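Local structure of CELL division control protein 6 (Pyrobaculum aerophilum, 1FNN) at residues 291-296 with 333-338; 107-112 with 138-143; 26-31 with 186-191; 249-254 with 260-265. The protein binds ADP with magnesium as an AAA+ protein and probably uses ATP binding and hydrolysis in the regulation of DNA replication. All coordinates share one frame; numbering follows the deposited sequence.

Contact 1: residues 291-296 with 333-338; sequences KLFLLA and SQLWSY
Phe293 carries the whole of the first segment's side of this contact, reaching from helix 288-304 to Leu335 and Tyr338 on helix 332-344. Its CG stands anti to the backbone N (chi1 -169°), and the bond from CA to CB already points at the other helix. One face of the ring receives Leu335: CB lies 4.1 Å above the ring plane, displaced toward the rim, while Leu335 CD2 is 4.1 Å from Phe293 CD1. On the same side of the ring plane, Phe293 CE2 comes within 3.7 Å of Leu335 O, and Phe293 CD2 meets Tyr338 CB obliquely at 4.1 Å, so Tyr338 contributes its first side-chain carbon and no ring stacking. The two helices match the first and third of a winged-helix domain; the third is the one that typically enters the DNA major groove in this fold. With Phe293 and Leu335 nearest in register, their CA atoms are 7.3 Å apart. Farther along, Leu294 and Leu295 face helix 373-387, through Ile380 and Ile384 respectively. Ala296 meets Tyr318 of helix 311-324, the same tyrosine that Leu335 touches.

Contact 2: residues 107-112 with 138-143; sequences LSRDEF and APDILS
A single side chain, Arg109, spans the entire gap to Asp140 and Ile141, although the closest pair of CA atoms, those of Arg109 and Ile141, is 10.5 Å apart. The arginine sets out with CG anti to the backbone N (chi1 -169°) and bends at its third torsion, which delivers NH2 to the far helix. There NH2 lies 3.1 Å from Asp140 OD1 in a salt bridge. The hydrogen-bond part is weak, because the N-H to acceptor angle is only 130°. Asp140 OD2 stays 3.5 Å from the same NH2, and the guanidinium and carboxylate planes are turned 56° apart; the pair is therefore a one-nitrogen approach and not a paired, coplanar one. Near the guanidinium plane, at its edge, Ile141 CG1 also sits 3.7 Å from NH2, an apolar neighbour beside the charge. Helix 87-97 contributes Phe87 against Arg109 and Ile90 against Ile141.

The start of the arginine's helix is secured separately. Ser108 N donates to Glu111 OE2 at 2.7 Å, using the oxygen's anti lone pair, and Glu111 N returns a bond to Ser108 OG at 2.9 Å; Glu111 OE1 is salt-bridged to Arg105. Asp140, in the first turn of helix 139-148, would probably be stabilised by that helix end as well as by Arg109. In chain order the two helices flank strand 127-132 and belong to successive beta-alpha-beta crossovers of the P-loop NTPase fold, here linked near their N-terminal ends, one of them closed by a classical capping box.

Contact 3: residues 26-31 with 186-191; sequences LQQLDI and YVIRFS
Ile188 overlaps Gln28 lengthwise, the two side chains sliding past each other in opposite directions. The isoleucine's CD1 lies 3.7 Å from Gln28 CB, near the root of the glutamine, whereas Gln28 OE1 lies 3.8 Å from Ile188 CG2, nearer the strand. Ile188 CG1 is anti to its own carbonyl carbon (chi1 -59°), a choice that sends CD1 on into the helix surface. It ends there 3.7 Å from Leu29 N and 3.8 Å from Leu29 CG, meeting the leucine side chain at about a right angle. The segment axes of helix 26-31 and strand 187-189 approach to 9.3 Å and run nearly antiparallel, at 166°.

This packs helix 23-38 against an edge strand of the parallel sheet of the P-loop NTPase core. Strand 187-189 is hydrogen-bonded to strand 46-50, which leads into the ADP-binding loop, and the side chain of Ile188 is about 8 Å from that of Lys57, an ADP-binding residue. Leu29 also touches Thr60 on helix 57-68.

No hydrogen bond joins the two segments. Gln28 presents its aliphatic part and its amide oxygen to methyl and methylene groups, while NE2 makes a weak bond to Gln24 O within its own helix; cohesion across this interface therefore rests on van der Waals packing, and polar links to this strand region come from nearby residues, among them Gln25 NE2 to Arg189 O and Arg22 NH2 to Ser191 O.

Contact 4: residues 249-254 with 260-265; sequences RSAYAA and KHIAPE
The peptide plane between His261 and Ile262 is the flat group that Ala254 meets: the methyl comes in obliquely from one side of it, with Ala254 CB 3.5 Å from His261 O and 3.8 Å from Ile262 CA. The imidazole of His261 takes no part, since its CB points away from the helix and the residue contributes backbone alone. A second peptide group, that of Ser250, has its carbonyl oxygen near the branches of Ile262, 3.9 Å from CG2.

Ile262 does most of the packing, and its two branches part company. CG2, anti to the backbone N, lies 3.8 Å from Ser250 CB. CG1, anti to the carbonyl carbon (chi1 -64°), carries CD1 over the next residue, where it is 3.7 Å from Ala251 CA and 3.9 Å from Ala251 CB. Residues 250, 251 and 254 form one strip of the helix surface, and the small alanines let the isoleucine lie close to its backbone: the CA atoms of Ala254 and Ile262 are 5.3 Å apart. No hydrogen bond crosses between the segments. Ser250 offers its CB, while its OG bonds Ile246 O one turn back.

The contact closes the turn between helix 240-256 and helix 264-274 in the helical lid of the AAA+ module. Ala263 occupies the N-cap position of the second helix, and its backbone N-H is bonded to Asp266 OD2. Ile262 is hydrogen-bonded through its backbone to Ser214 and packs on Ile219 of helix 217-227, and the chain's N-terminal residues Ile3 and Val4 lie against Ala251.

How the contacts relate
Contacts 1 and 4 are buried and almost wholly apolar, yet they join different elements: contact 1 ties two helices of the winged-helix domain, contact 4 folds a connecting loop back on its own helix in the lid. Contacts 2 and 3 belong to the ATPase core. Contact 3 packs a helix on the sheet near the nucleotide, partly buried and without cross bonds; contact 2, at the core's outer side, replaces packing with one charged reach. Along the chain contact 2 is nested within the loop closed by contact 3, with centres 28 Å apart, whereas contacts 1 and 2 lie on opposite sides of the molecule's centre, 60 Å apart between centres.

Contact 1: residues 291-296 with 333-338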
loop_
_atom_site.group_PDB
_atom_site.type_symbol
_atom_site.label_atom_id
_atom_site.label_comp_id
_atom_site.label_asym_id
_atom_site.label_seq_id
_atom_site.Cartn_x
_atom_site.Cartn_y
_atom_site.Cartn_z
ATOM N N LYS A 291 24.545 -5.552 20.534
ATOM C CA LYS A 291 24.653 -6.819 19.851
ATOM C C LYS A 291 24.248 -7.989 20.729
ATOM O O LYS A 291 23.470 -8.860 20.342
ATOM C CB LYS A 291 26.058 -7.183 19.301
ATOM C CG LYS A 291 26.514 -6.237 18.176
ATOM C CD LYS A 291 27.783 -6.836 17.586
ATOM C CE LYS A 291 28.287 -6.230 16.316
ATOM N NZ LYS A 291 28.952 -4.913 16.525
ATOM N N LEU A 292 24.739 -8.055 21.958
ATOM C CA LEU A 292 24.429 -9.090 22.907
ATOM C C LEU A 292 22.928 -9.035 23.243
ATOM O O LEU A 292 22.307 -10.092 23.358
ATOM C CB LEU A 292 25.256 -8.900 24.223
ATOM C CG LEU A 292 26.788 -9.162 24.024
ATOM C CD1 LEU A 292 27.566 -8.720 25.278
ATOM C CD2 LEU A 292 27.034 -10.632 23.738
ATOM N N PHE A 293 22.407 -7.842 23.438
ATOM C CA PHE A 293 20.976 -7.719 23.726
ATOM C C PHE A 293 20.150 -8.162 22.470
ATOM O O PHE A 293 19.176 -8.864 22.683
ATOM C CB PHE A 293 20.665 -6.260 23.999
ATOM C CG PHE A 293 19.265 -6.079 24.562
ATOM C CD1 PHE A 293 18.842 -6.766 25.665
ATOM C CD2 PHE A 293 18.409 -5.191 23.918
ATOM C CE1 PHE A 293 17.560 -6.602 26.180
ATOM C CE2 PHE A 293 17.116 -5.014 24.422
ATOM C CZ PHE A 293 16.702 -5.716 25.544
ATOM N N LEU A 294 20.588 -7.809 21.270
ATOM C CA LEU A 294 19.848 -8.266 20.086
ATOM C C LEU A 294 19.937 -9.774 19.975
ATOM O O LEU A 294 18.909 -10.488 19.842
ATOM C CB LEU A 294 20.388 -7.580 18.829
ATOM C CG LEU A 294 19.767 -8.066 17.498
ATOM C CD1 LEU A 294 18.259 -7.754 17.485
ATOM C CD2 LEU A 294 20.469 -7.359 16.346
ATOM N N LEU A 295 21.161 -10.343 20.218
ATOM C CA LEU A 295 21.261 -11.790 20.307
ATOM C C LEU A 295 20.306 -12.358 21.327
ATOM O O LEU A 295 19.661 -13.420 21.107
ATOM C CB LEU A 295 22.689 -12.293 20.655
ATOM C CG LEU A 295 22.910 -13.789 20.731
ATOM C CD1 LEU A 295 22.382 -14.487 19.451
ATOM C CD2 LEU A 295 24.416 -14.088 20.817
ATOM N N ALA A 296 20.135 -11.699 22.482
ATOM C CA ALA A 296 19.254 -12.233 23.497
ATOM C C ALA A 296 17.770 -12.271 22.977
ATOM O O ALA A 296 16.964 -13.068 23.459
ATOM C CB ALA A 296 19.257 -11.288 24.699
ATOM N N SER A 333 18.231 0.168 32.645
ATOM C CA SER A 333 18.044 1.410 31.900
ATOM C C SER A 333 18.913 1.488 30.667
ATOM O O SER A 333 18.563 2.031 29.599
ATOM C CB SER A 333 18.372 2.614 32.819
ATOM O OG SER A 333 19.731 2.478 33.220
ATOM N N GLN A 334 20.106 0.864 30.767
ATOM C CA GLN A 334 20.945 0.765 29.582
ATOM C C GLN A 334 20.260 -0.153 28.544
ATOM O O GLN A 334 20.308 0.113 27.325
ATOM C CB GLN A 334 22.298 0.157 30.000
ATOM C CG GLN A 334 23.155 1.171 30.756
ATOM C CD GLN A 334 24.646 0.880 30.588
ATOM O OE1 GLN A 334 25.170 0.743 29.475
ATOM N NE2 GLN A 334 25.318 0.784 31.704
ATOM N N LEU A 335 19.642 -1.244 28.986
ATOM C CA LEU A 335 19.026 -2.142 27.965
ATOM C C LEU A 335 17.911 -1.441 27.193
ATOM O O LEU A 335 17.572 -1.655 26.025
ATOM C CB LEU A 335 18.570 -3.420 28.657
ATOM C CG LEU A 335 19.698 -4.206 29.377
ATOM C CD1 LEU A 335 19.201 -5.522 29.926
ATOM C CD2 LEU A 335 20.844 -4.391 28.404
ATOM N N TRP A 336 17.169 -0.640 27.943
ATOM C CA TRP A 336 16.111 0.227 27.450
ATOM C C TRP A 336 16.551 1.156 26.367
ATOM O O TRP A 336 15.895 1.264 25.306
ATOM C CB TRP A 336 15.512 0.905 28.705
ATOM C CG TRP A 336 14.057 1.045 28.382
ATOM C CD1 TRP A 336 13.111 0.062 28.396
ATOM C CD2 TRP A 336 13.414 2.255 27.985
ATOM N NE1 TRP A 336 11.896 0.589 28.030
ATOM C CE2 TRP A 336 12.057 1.935 27.774
ATOM C CE3 TRP A 336 13.852 3.565 27.792
ATOM C CZ2 TRP A 336 11.127 2.889 27.376
ATOM C CZ3 TRP A 336 12.928 4.511 27.398
ATOM C CH2 TRP A 336 11.582 4.164 27.195
ATOM N N SER A 337 17.716 1.814 26.489
ATOM C CA SER A 337 18.220 2.628 25.401
ATOM C C SER A 337 18.666 1.740 24.243
ATOM O O SER A 337 18.599 2.256 23.140
ATOM C CB SER A 337 19.453 3.499 25.774
ATOM O OG SER A 337 19.169 3.923 27.121
ATOM N N TYR A 338 19.257 0.578 24.505
ATOM C CA TYR A 338 19.613 -0.260 23.355
ATOM C C TYR A 338 18.323 -0.633 22.603
ATOM O O TYR A 338 18.374 -0.678 21.385
ATOM C CB TYR A 338 20.292 -1.550 23.792
ATOM C CG TYR A 338 21.676 -1.356 24.437
ATOM C CD1 TYR A 338 22.047 -2.237 25.428
ATOM C CD2 TYR A 338 22.532 -0.344 24.060
ATOM C CE1 TYR A 338 23.291 -2.120 26.057
ATOM C CE2 TYR A 338 23.784 -0.215 24.683
ATOM C CZ TYR A 338 24.138 -1.100 25.664
ATOM O OH TYR A 338 25.370 -0.994 26.300
#

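Contact 2: residues 107-112 with 138-143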
loop_
_atom_site.group_PDB
_atom_site.type_symbol
_atom_site.label_atom_id
_atom_site.label_comp_id
_atom_site.label_asym_id
_atom_site.label_seq_id
_atom_site.Cartn_x
_atom_site.Cartn_y
_atom_site.Cartn_z
ATOM N N LEU A 107 -5.056 8.672 -38.239
ATOM C CA LEU A 107 -5.623 9.930 -37.762
ATOM C C LEU A 107 -4.610 10.744 -36.960
ATOM O O LEU A 107 -3.775 10.203 -36.233
ATOM C CB LEU A 107 -6.855 9.661 -36.916
ATOM C CG LEU A 107 -8.121 9.142 -37.586
ATOM C CD1 LEU A 107 -9.212 8.948 -36.535
ATOM C CD2 LEU A 107 -8.602 10.096 -38.674
ATOM N N SER A 108 -4.695 12.069 -37.087
ATOM C CA SER A 108 -3.884 12.931 -36.229
ATOM C C SER A 108 -4.469 12.943 -34.805
ATOM O O SER A 108 -5.656 12.709 -34.585
ATOM C CB SER A 108 -3.883 14.371 -36.721
ATOM O OG SER A 108 -5.129 14.995 -36.431
ATOM N N ARG A 109 -3.684 13.501 -33.891
ATOM C CA ARG A 109 -4.076 13.672 -32.504
ATOM C C ARG A 109 -5.360 14.484 -32.428
ATOM O O ARG A 109 -6.271 14.130 -31.674
ATOM C CB ARG A 109 -2.964 14.369 -31.704
ATOM C CG ARG A 109 -3.213 14.321 -30.202
ATOM C CD ARG A 109 -2.523 15.447 -29.464
ATOM N NE ARG A 109 -1.783 14.966 -28.306
ATOM C CZ ARG A 109 -1.347 15.742 -27.324
ATOM N NH1 ARG A 109 -1.577 17.052 -27.350
ATOM N NH2 ARG A 109 -0.680 15.216 -26.308
ATOM N N ASP A 110 -5.458 15.556 -33.211
ATOM C CA ASP A 110 -6.649 16.383 -33.250
ATOM C C ASP A 110 -7.850 15.644 -33.821
ATOM O O ASP A 110 -9.001 15.830 -33.437
ATOM C CB ASP A 110 -6.425 17.635 -34.115
ATOM C CG ASP A 110 -5.402 18.597 -33.525
ATOM O OD1 ASP A 110 -5.087 18.487 -32.319
ATOM O OD2 ASP A 110 -4.916 19.470 -34.290
ATOM N N GLU A 111 -7.633 14.875 -34.886
ATOM C CA GLU A 111 -8.703 14.070 -35.481
ATOM C C GLU A 111 -9.275 13.069 -34.475
ATOM O O GLU A 111 -10.488 12.963 -34.313
ATOM C CB GLU A 111 -8.125 13.356 -36.713
ATOM C CG GLU A 111 -8.150 14.345 -37.882
ATOM C CD GLU A 111 -7.316 13.892 -39.058
ATOM O OE1 GLU A 111 -7.751 14.196 -40.191
ATOM O OE2 GLU A 111 -6.259 13.253 -38.887
ATOM N N PHE A 112 -8.381 12.396 -33.771
ATOM C CA PHE A 112 -8.763 11.482 -32.697
ATOM C C PHE A 112 -9.631 12.128 -31.628
ATOM O O PHE A 112 -10.752 11.702 -31.368
ATOM C CB PHE A 112 -7.484 10.995 -32.010
ATOM C CG PHE A 112 -7.015 9.665 -32.521
ATOM C CD1 PHE A 112 -5.684 9.474 -32.853
ATOM C CD2 PHE A 112 -7.919 8.618 -32.665
ATOM C CE1 PHE A 112 -5.259 8.244 -33.324
ATOM C CE2 PHE A 112 -7.487 7.398 -33.136
ATOM C CZ PHE A 112 -6.163 7.205 -33.464
ATOM N N ALA A 138 2.993 12.140 -20.099
ATOM C CA ALA A 138 3.666 13.442 -20.283
ATOM C C ALA A 138 2.633 14.475 -19.840
ATOM O O ALA A 138 1.456 14.404 -20.214
ATOM C CB ALA A 138 4.085 13.631 -21.728
ATOM N N PRO A 139 3.074 15.565 -19.225
ATOM C CA PRO A 139 2.174 16.626 -18.800
ATOM C C PRO A 139 1.257 17.139 -19.888
ATOM O O PRO A 139 0.079 17.417 -19.632
ATOM C CB PRO A 139 3.151 17.680 -18.279
ATOM C CG PRO A 139 4.306 16.897 -17.745
ATOM C CD PRO A 139 4.443 15.725 -18.684
ATOM N N ASP A 140 1.672 17.199 -21.147
ATOM C CA ASP A 140 0.863 17.654 -22.263
ATOM C C ASP A 140 -0.328 16.739 -22.553
ATOM O O ASP A 140 -1.400 17.194 -22.951
ATOM C CB ASP A 140 1.733 17.842 -23.508
ATOM C CG ASP A 140 1.857 16.663 -24.441
ATOM O OD1 ASP A 140 1.457 15.530 -24.096
ATOM O OD2 ASP A 140 2.368 16.831 -25.573
ATOM N N ILE A 141 -0.165 15.442 -22.357
ATOM C CA ILE A 141 -1.264 14.491 -22.467
ATOM C C ILE A 141 -2.277 14.738 -21.361
ATOM O O ILE A 141 -3.483 14.819 -21.610
ATOM C CB ILE A 141 -0.732 13.045 -22.362
ATOM C CG1 ILE A 141 0.162 12.791 -23.577
ATOM C CG2 ILE A 141 -1.869 12.041 -22.273
ATOM C CD1 ILE A 141 0.740 11.393 -23.627
ATOM N N LEU A 142 -1.753 14.822 -20.133
ATOM C CA LEU A 142 -2.625 15.105 -18.992
ATOM C C LEU A 142 -3.428 16.376 -19.230
ATOM O O LEU A 142 -4.640 16.383 -18.999
ATOM C CB LEU A 142 -1.813 15.194 -17.706
ATOM C CG LEU A 142 -2.215 14.409 -16.470
ATOM C CD1 LEU A 142 -1.645 15.044 -15.208
ATOM C CD2 LEU A 142 -3.717 14.248 -16.302
ATOM N N SER A 143 -2.774 17.470 -19.670
ATOM C CA SER A 143 -3.514 18.691 -19.982
ATOM C C SER A 143 -4.565 18.511 -21.060
ATOM O O SER A 143 -5.665 19.076 -20.986
ATOM C CB SER A 143 -2.541 19.819 -20.403
ATOM O OG SER A 143 -1.618 19.917 -19.311
#

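Contact 3: residues 26-31 with 186-191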
loop_
_atom_site.group_PDB
_atom_site.type_symbol
_atom_site.label_atom_id
_atom_site.label_comp_id
_atom_site.label_asym_id
_atom_site.label_seq_id
_atom_site.Cartn_x
_atom_site.Cartn_y
_atom_site.Cartn_z
ATOM N N LEU A 26 -13.751 8.260 0.463
ATOM C CA LEU A 26 -14.876 7.767 -0.334
ATOM C C LEU A 26 -16.053 8.758 -0.292
ATOM O O LEU A 26 -16.630 9.155 -1.309
ATOM C CB LEU A 26 -15.316 6.418 0.181
ATOM C CG LEU A 26 -16.449 5.774 -0.665
ATOM C CD1 LEU A 26 -15.899 5.436 -2.047
ATOM C CD2 LEU A 26 -17.011 4.541 0.026
ATOM N N GLN A 27 -16.256 9.315 0.910
ATOM C CA GLN A 27 -17.220 10.386 1.091
ATOM C C GLN A 27 -16.892 11.601 0.226
ATOM O O GLN A 27 -17.843 12.180 -0.351
ATOM C CB GLN A 27 -17.415 10.793 2.553
ATOM C CG GLN A 27 -18.364 11.999 2.658
ATOM C CD GLN A 27 -18.394 12.629 4.035
ATOM O OE1 GLN A 27 -17.658 13.592 4.297
ATOM N NE2 GLN A 27 -19.243 12.085 4.900
ATOM N N GLN A 28 -15.640 12.039 0.191
ATOM C CA GLN A 28 -15.182 13.152 -0.594
ATOM C C GLN A 28 -15.444 12.931 -2.084
ATOM O O GLN A 28 -15.661 13.855 -2.878
ATOM C CB GLN A 28 -13.670 13.448 -0.379
ATOM C CG GLN A 28 -13.409 14.214 0.935
ATOM C CD GLN A 28 -11.919 14.214 1.302
ATOM O OE1 GLN A 28 -11.078 14.921 0.757
ATOM N NE2 GLN A 28 -11.523 13.389 2.270
ATOM N N LEU A 29 -15.132 11.713 -2.532
ATOM C CA LEU A 29 -15.364 11.300 -3.895
ATOM C C LEU A 29 -16.868 11.342 -4.163
ATOM O O LEU A 29 -17.290 11.743 -5.252
ATOM C CB LEU A 29 -14.857 9.882 -4.148
ATOM C CG LEU A 29 -13.468 9.710 -4.772
ATOM C CD1 LEU A 29 -13.206 8.218 -5.022
ATOM C CD2 LEU A 29 -13.299 10.484 -6.070
ATOM N N ASP A 30 -17.647 10.816 -3.234
ATOM C CA ASP A 30 -19.102 10.846 -3.395
ATOM C C ASP A 30 -19.631 12.267 -3.581
ATOM O O ASP A 30 -20.437 12.644 -4.455
ATOM C CB ASP A 30 -19.747 10.167 -2.188
ATOM C CG ASP A 30 -21.249 10.018 -2.472
ATOM O OD1 ASP A 30 -21.696 9.157 -3.230
ATOM O OD2 ASP A 30 -22.048 10.799 -1.932
ATOM N N ILE A 31 -19.100 13.167 -2.738
ATOM C CA ILE A 31 -19.470 14.583 -2.784
ATOM C C ILE A 31 -19.054 15.149 -4.118
ATOM O O ILE A 31 -19.841 15.880 -4.749
ATOM C CB ILE A 31 -18.826 15.340 -1.603
ATOM C CG1 ILE A 31 -19.589 15.008 -0.273
ATOM C CG2 ILE A 31 -18.803 16.837 -1.861
ATOM C CD1 ILE A 31 -18.685 15.429 0.896
ATOM N N TYR A 186 -9.571 20.236 -5.777
ATOM C CA TYR A 186 -10.414 19.047 -5.685
ATOM C C TYR A 186 -9.370 17.943 -5.426
ATOM O O TYR A 186 -9.105 17.166 -6.329
ATOM C CB TYR A 186 -11.314 18.795 -6.888
ATOM C CG TYR A 186 -12.260 19.933 -7.213
ATOM C CD1 TYR A 186 -12.113 20.714 -8.350
ATOM C CD2 TYR A 186 -13.318 20.221 -6.353
ATOM C CE1 TYR A 186 -12.991 21.759 -8.637
ATOM C CE2 TYR A 186 -14.206 21.254 -6.611
ATOM C CZ TYR A 186 -14.028 22.012 -7.758
ATOM O OH TYR A 186 -14.924 23.027 -7.986
ATOM N N VAL A 187 -8.633 18.010 -4.325
ATOM C CA VAL A 187 -7.545 17.068 -4.073
ATOM C C VAL A 187 -7.889 16.200 -2.891
ATOM O O VAL A 187 -8.246 16.705 -1.830
ATOM C CB VAL A 187 -6.173 17.720 -3.816
ATOM C CG1 VAL A 187 -5.170 16.700 -3.287
ATOM C CG2 VAL A 187 -5.642 18.362 -5.093
ATOM N N ILE A 188 -7.874 14.884 -3.118
ATOM C CA ILE A 188 -8.208 13.975 -2.018
ATOM C C ILE A 188 -6.918 13.210 -1.675
ATOM O O ILE A 188 -6.286 12.669 -2.601
ATOM C CB ILE A 188 -9.309 12.995 -2.467
ATOM C CG1 ILE A 188 -10.593 13.733 -2.904
ATOM C CG2 ILE A 188 -9.614 12.034 -1.314
ATOM C CD1 ILE A 188 -11.639 12.725 -3.445
ATOM N N ARG A 189 -6.502 13.274 -0.420
ATOM C CA ARG A 189 -5.224 12.746 0.002
ATOM C C ARG A 189 -5.413 11.453 0.774
ATOM O O ARG A 189 -6.359 11.287 1.504
ATOM C CB ARG A 189 -4.480 13.740 0.954
ATOM C CG ARG A 189 -4.219 15.054 0.201
ATOM C CD ARG A 189 -3.281 16.030 0.927
ATOM N NE ARG A 189 -3.050 17.188 0.063
ATOM C CZ ARG A 189 -2.044 17.269 -0.800
ATOM N NH1 ARG A 189 -1.174 16.271 -0.920
ATOM N NH2 ARG A 189 -1.911 18.359 -1.546
ATOM N N PHE A 190 -4.545 10.493 0.474
ATOM C CA PHE A 190 -4.592 9.158 1.059
ATOM C C PHE A 190 -3.244 8.993 1.802
ATOM O O PHE A 190 -2.223 8.920 1.110
ATOM C CB PHE A 190 -4.637 8.115 -0.076
ATOM C CG PHE A 190 -5.921 8.183 -0.868
ATOM C CD1 PHE A 190 -6.230 9.281 -1.678
ATOM C CD2 PHE A 190 -6.803 7.112 -0.776
ATOM C CE1 PHE A 190 -7.438 9.286 -2.390
ATOM C CE2 PHE A 190 -7.996 7.112 -1.481
ATOM C CZ PHE A 190 -8.280 8.209 -2.268
ATOM N N SER A 191 -3.281 9.114 3.111
ATOM C CA SER A 191 -1.998 9.095 3.850
ATOM C C SER A 191 -1.583 7.665 4.163
ATOM O O SER A 191 -2.370 6.739 3.975
ATOM C CB SER A 191 -2.207 9.876 5.149
ATOM O OG SER A 191 -2.918 8.979 5.990
#

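Contact 4: residues 249-254 with 260-265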
loop_
_atom_site.group_PDB
_atom_site.type_symbol
_atom_site.label_atom_id
_atom_site.label_comp_id
_atom_site.label_asym_id
_atom_site.label_seq_id
_atom_site.Cartn_x
_atom_site.Cartn_y
_atom_site.Cartn_z
ATOM N N ARG A 249 1.524 -14.694 1.464
ATOM C CA ARG A 249 2.750 -15.471 1.424
ATOM C C ARG A 249 3.019 -16.247 2.721
ATOM O O ARG A 249 3.431 -17.414 2.623
ATOM C CB ARG A 249 4.007 -14.598 1.197
ATOM C CG ARG A 249 4.158 -14.226 -0.275
ATOM C CD ARG A 249 5.045 -13.020 -0.445
ATOM N NE ARG A 249 5.193 -12.435 -1.759
ATOM C CZ ARG A 249 5.970 -12.873 -2.724
ATOM N NH1 ARG A 249 5.998 -12.229 -3.869
ATOM N NH2 ARG A 249 6.727 -13.955 -2.551
ATOM N N SER A 250 2.609 -15.729 3.859
ATOM C CA SER A 250 2.856 -16.388 5.135
ATOM C C SER A 250 1.859 -17.528 5.283
ATOM O O SER A 250 2.190 -18.545 5.884
ATOM C CB SER A 250 2.741 -15.433 6.330
ATOM O OG SER A 250 3.706 -14.362 6.175
ATOM N N ALA A 251 0.589 -17.262 4.968
ATOM C CA ALA A 251 -0.418 -18.350 5.034
ATOM C C ALA A 251 0.010 -19.508 4.150
ATOM O O ALA A 251 -0.086 -20.670 4.581
ATOM C CB ALA A 251 -1.803 -17.857 4.600
ATOM N N TYR A 252 0.505 -19.212 2.961
ATOM C CA TYR A 252 0.891 -20.266 2.046
ATOM C C TYR A 252 2.144 -20.983 2.537
ATOM O O TYR A 252 2.213 -22.211 2.433
ATOM C CB TYR A 252 1.100 -19.782 0.603
ATOM C CG TYR A 252 1.540 -20.860 -0.343
ATOM C CD1 TYR A 252 0.607 -21.801 -0.809
ATOM C CD2 TYR A 252 2.857 -20.962 -0.771
ATOM C CE1 TYR A 252 0.985 -22.816 -1.685
ATOM C CE2 TYR A 252 3.254 -21.960 -1.638
ATOM C CZ TYR A 252 2.302 -22.878 -2.086
ATOM O OH TYR A 252 2.712 -23.865 -2.949
ATOM N N ALA A 253 3.159 -20.212 2.966
ATOM C CA ALA A 253 4.328 -20.866 3.580
ATOM C C ALA A 253 3.863 -21.788 4.676
ATOM O O ALA A 253 4.247 -22.967 4.714
ATOM C CB ALA A 253 5.303 -19.770 4.083
ATOM N N ALA A 254 3.030 -21.374 5.641
ATOM C CA ALA A 254 2.604 -22.283 6.691
ATOM C C ALA A 254 1.945 -23.547 6.131
ATOM O O ALA A 254 2.269 -24.710 6.437
ATOM C CB ALA A 254 1.685 -21.525 7.638
ATOM N N LYS A 260 -1.085 -25.900 10.424
ATOM C CA LYS A 260 -2.448 -25.418 10.405
ATOM C C LYS A 260 -2.554 -23.950 10.822
ATOM O O LYS A 260 -3.680 -23.473 10.999
ATOM C CB LYS A 260 -3.320 -26.205 11.397
ATOM C CG LYS A 260 -3.648 -27.623 10.970
ATOM C CD LYS A 260 -4.441 -28.345 12.063
ATOM C CE LYS A 260 -4.502 -29.843 11.793
ATOM N NZ LYS A 260 -4.878 -30.617 13.014
ATOM N N HIS A 261 -1.465 -23.450 11.427
ATOM C CA HIS A 261 -1.433 -22.094 11.983
ATOM C C HIS A 261 -0.266 -21.308 11.397
ATOM O O HIS A 261 0.755 -21.898 11.011
ATOM C CB HIS A 261 -1.359 -22.084 13.509
ATOM C CG HIS A 261 -2.415 -22.900 14.186
ATOM N ND1 HIS A 261 -3.550 -22.369 14.755
ATOM C CD2 HIS A 261 -2.501 -24.247 14.385
ATOM C CE1 HIS A 261 -4.287 -23.340 15.272
ATOM N NE2 HIS A 261 -3.670 -24.491 15.059
ATOM N N ILE A 262 -0.439 -20.013 11.133
ATOM C CA ILE A 262 0.718 -19.285 10.573
ATOM C C ILE A 262 1.749 -19.105 11.738
ATOM O O ILE A 262 1.255 -18.773 12.824
ATOM C CB ILE A 262 0.277 -17.933 10.023
ATOM C CG1 ILE A 262 -0.695 -18.233 8.821
ATOM C CG2 ILE A 262 1.443 -17.148 9.442
ATOM C CD1 ILE A 262 -1.328 -16.928 8.346
ATOM N N ALA A 263 2.994 -19.369 11.492
ATOM C CA ALA A 263 3.939 -19.105 12.659
ATOM C C ALA A 263 4.765 -17.875 12.386
ATOM O O ALA A 263 4.999 -17.467 11.229
ATOM C CB ALA A 263 4.804 -20.370 12.756
ATOM N N PRO A 264 5.507 -17.353 13.394
ATOM C CA PRO A 264 6.363 -16.190 13.196
ATOM C C PRO A 264 7.384 -16.410 12.123
ATOM O O PRO A 264 7.634 -15.541 11.273
ATOM C CB PRO A 264 7.030 -15.986 14.584
ATOM C CG PRO A 264 5.993 -16.518 15.520
ATOM C CD PRO A 264 5.327 -17.714 14.827
ATOM N N GLU A 265 7.997 -17.600 11.961
ATOM C CA GLU A 265 8.997 -17.787 10.920
ATOM C C GLU A 265 8.413 -17.678 9.502
ATOM O O GLU A 265 9.111 -17.265 8.577
ATOM C CB GLU A 265 9.725 -19.146 11.002
ATOM C CG GLU A 265 8.734 -20.301 10.920
ATOM C CD GLU A 265 9.212 -21.694 11.261
ATOM O OE1 GLU A 265 8.801 -22.143 12.362
ATOM O OE2 GLU A 265 9.963 -22.360 10.505
#